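Local atomic coordinates of 70 KDA protein (Xanthomonas sp., PDB entry 4B2N), a protein that oxidatively cleaves rubber, poly(cis-1,4-isoprene), as an extracellular dioxygenase that carries two covalently bound c-type hemes. Residues A[71-76]-A[453-458]. Sequence-based numbering, arbitrary orientation.
Sequences HNPPPP and NNLSPS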
loop_
_atom_site.group_PDB
_atom_site.type_symbol
_atom_site.label_atom_id
_atom_site.label_comp_id
_atom_site.label_asym_id
_atom_site.label_seq_id
_atom_site.Cartn_x
_atom_site.Cartn_y
_atom_site.Cartn_z
ATOM N N HIS A 71 -3.033 -22.485 1.991
ATOM C CA HIS A 71 -2.842 -23.401 3.140
ATOM C C HIS A 71 -3.351 -24.786 2.861
ATOM O O HIS A 71 -2.703 -25.756 3.181
ATOM C CB HIS A 71 -3.415 -22.783 4.431
ATOM C CG HIS A 71 -2.575 -21.645 4.939
ATOM N ND1 HIS A 71 -2.549 -20.434 4.321
ATOM C CD2 HIS A 71 -1.619 -21.604 5.939
ATOM C CE1 HIS A 71 -1.637 -19.656 4.950
ATOM N NE2 HIS A 71 -1.117 -20.368 5.964
ATOM N N ASN A 72 -4.474 -24.866 2.176
ATOM C CA ASN A 72 -5.036 -26.132 1.720
ATOM C C ASN A 72 -5.297 -25.918 0.231
ATOM O O ASN A 72 -6.453 -25.632 -0.157
ATOM C CB ASN A 72 -6.275 -26.443 2.584
ATOM C CG ASN A 72 -5.858 -26.924 3.958
ATOM O OD1 ASN A 72 -5.427 -28.070 4.096
ATOM N ND2 ASN A 72 -5.850 -26.040 4.938
ATOM N N PRO A 73 -4.209 -25.986 -0.589
ATOM C CA PRO A 73 -4.282 -25.556 -2.021
ATOM C C PRO A 73 -5.044 -26.560 -2.886
ATOM O O PRO A 73 -5.191 -27.729 -2.500
ATOM C CB PRO A 73 -2.817 -25.419 -2.447
ATOM C CG PRO A 73 -2.132 -26.447 -1.595
ATOM C CD PRO A 73 -2.861 -26.456 -0.241
ATOM N N PRO A 74 -5.564 -26.097 -4.034
ATOM C CA PRO A 74 -6.220 -27.004 -4.952
ATOM C C PRO A 74 -5.232 -28.103 -5.467
ATOM O O PRO A 74 -4.033 -27.853 -5.593
ATOM C CB PRO A 74 -6.693 -26.057 -6.092
ATOM C CG PRO A 74 -6.509 -24.664 -5.561
ATOM C CD PRO A 74 -5.396 -24.744 -4.565
ATOM N N PRO A 75 -5.718 -29.327 -5.768
ATOM C CA PRO A 75 -4.773 -30.213 -6.448
ATOM C C PRO A 75 -4.247 -29.563 -7.731
ATOM O O PRO A 75 -4.884 -28.646 -8.292
ATOM C CB PRO A 75 -5.626 -31.460 -6.782
ATOM C CG PRO A 75 -6.685 -31.458 -5.745
ATOM C CD PRO A 75 -7.034 -29.985 -5.597
ATOM N N PRO A 76 -3.065 -29.988 -8.182
ATOM C CA PRO A 76 -2.224 -31.037 -7.588
ATOM C C PRO A 76 -1.251 -30.502 -6.484
ATOM O O PRO A 76 -0.292 -31.192 -6.133
ATOM C CB PRO A 76 -1.435 -31.536 -8.814
ATOM C CG PRO A 76 -1.215 -30.264 -9.629
ATOM C CD PRO A 76 -2.437 -29.395 -9.392
ATOM N N ASN A 453 6.103 -21.920 -4.641
ATOM C CA ASN A 453 6.386 -23.125 -5.421
ATOM C C ASN A 453 6.827 -24.261 -4.520
ATOM O O ASN A 453 6.925 -25.362 -4.964
ATOM C CB ASN A 453 7.319 -22.883 -6.653
ATOM C CG ASN A 453 8.813 -22.887 -6.315
ATOM O OD1 ASN A 453 9.213 -22.552 -5.182
ATOM N ND2 ASN A 453 9.653 -23.207 -7.310
ATOM N N ASN A 454 7.034 -24.008 -3.238
ATOM C CA ASN A 454 7.265 -25.136 -2.331
ATOM C C ASN A 454 6.006 -26.009 -2.168
ATOM O O ASN A 454 6.107 -27.131 -1.661
ATOM C CB ASN A 454 7.789 -24.674 -0.980
ATOM C CG ASN A 454 6.793 -23.799 -0.241
ATOM O OD1 ASN A 454 6.546 -24.018 0.953
ATOM N ND2 ASN A 454 6.214 -22.811 -0.933
ATOM N N LEU A 455 4.849 -25.529 -2.622
ATOM C CA LEU A 455 3.628 -26.304 -2.580
ATOM C C LEU A 455 3.407 -27.166 -3.844
ATOM O O LEU A 455 2.365 -27.841 -3.988
ATOM C CB LEU A 455 2.417 -25.378 -2.383
ATOM C CG LEU A 455 2.576 -24.404 -1.238
ATOM C CD1 LEU A 455 1.306 -23.579 -1.181
ATOM C CD2 LEU A 455 2.822 -25.160 0.087
ATOM N N SER A 456 4.347 -27.094 -4.778
ATOM C CA SER A 456 4.284 -27.954 -5.960
ATOM C C SER A 456 4.517 -29.400 -5.573
ATOM O O SER A 456 5.312 -29.649 -4.672
ATOM C CB SER A 456 5.438 -27.591 -6.892
ATOM O OG SER A 456 5.459 -28.483 -8.001
ATOM N N PRO A 457 3.824 -30.344 -6.232
ATOM C CA PRO A 457 4.159 -31.720 -5.846
ATOM C C PRO A 457 5.580 -32.120 -6.285
ATOM O O PRO A 457 6.154 -33.073 -5.729
ATOM C CB PRO A 457 3.100 -32.577 -6.528
ATOM C CG PRO A 457 2.509 -31.681 -7.592
ATOM C CD PRO A 457 2.668 -30.246 -7.128
ATOM N N SER A 458 6.158 -31.360 -7.213
ATOM C CA SER A 458 7.457 -31.673 -7.832
ATOM C C SER A 458 8.557 -31.089 -7.015
ATOM O O SER A 458 9.702 -31.328 -7.309
ATOM C CB SER A 458 7.593 -31.030 -9.228
ATOM O OG SER A 458 6.409 -31.033 -9.996
#
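Pro76 and Pro457 meet where two surface loops of this diheme oxygenase pass each other, a proline-on-proline contact well away from both hemes. Residues 71-76 belong to the loop leading to helix 88-104, and residues 453-458 to the one between helices 439-446 and 467-481; the latter opens with a short 3-10 turn, 453-455, which the backbone bond from Ser456 N to Asn453 O closes.

Pro457 meets Pro76 through a close carbon-to-oxygen approach. The CG-CD side of its ring rests obliquely against Pro76 O: CG lies 3.2 Å from that oxygen, CD 3.3 Å, so two ring methylenes, slightly polarised CH donors at best, straddle one carbonyl oxygen. The peptide bond between Pro75 and Pro76 is cis, an isomer proline tolerates far better than other residues, and it bends the chain at the end of the proline run.

The apolar contacts are two. Pro76 CB approaches Pro457 CG at 4.1 Å. Deeper in, Pro73 CG and Leu455 CD1 approach loosely, at 4.5 Å; with CD1 anti to CA (chi2 -180°), this methyl of the buried leucine comes nearest to the proline ring, though its bond runs largely across the gap.

Polar bonds fix the flanks. Just beyond Pro76, Val78 shares a backbone hydrogen bond with Leu455, and Arg80 NH1 bonds Asn454 O; at the other end His71 ND1 bonds Asp309. Pro457 itself sits inside an ST turn. Short-chained Ser456 suits its start, because its hydroxyl can reach forward past Pro457, with Ser456 OG accepting from Ser458 N at 3.1 Å and 157°.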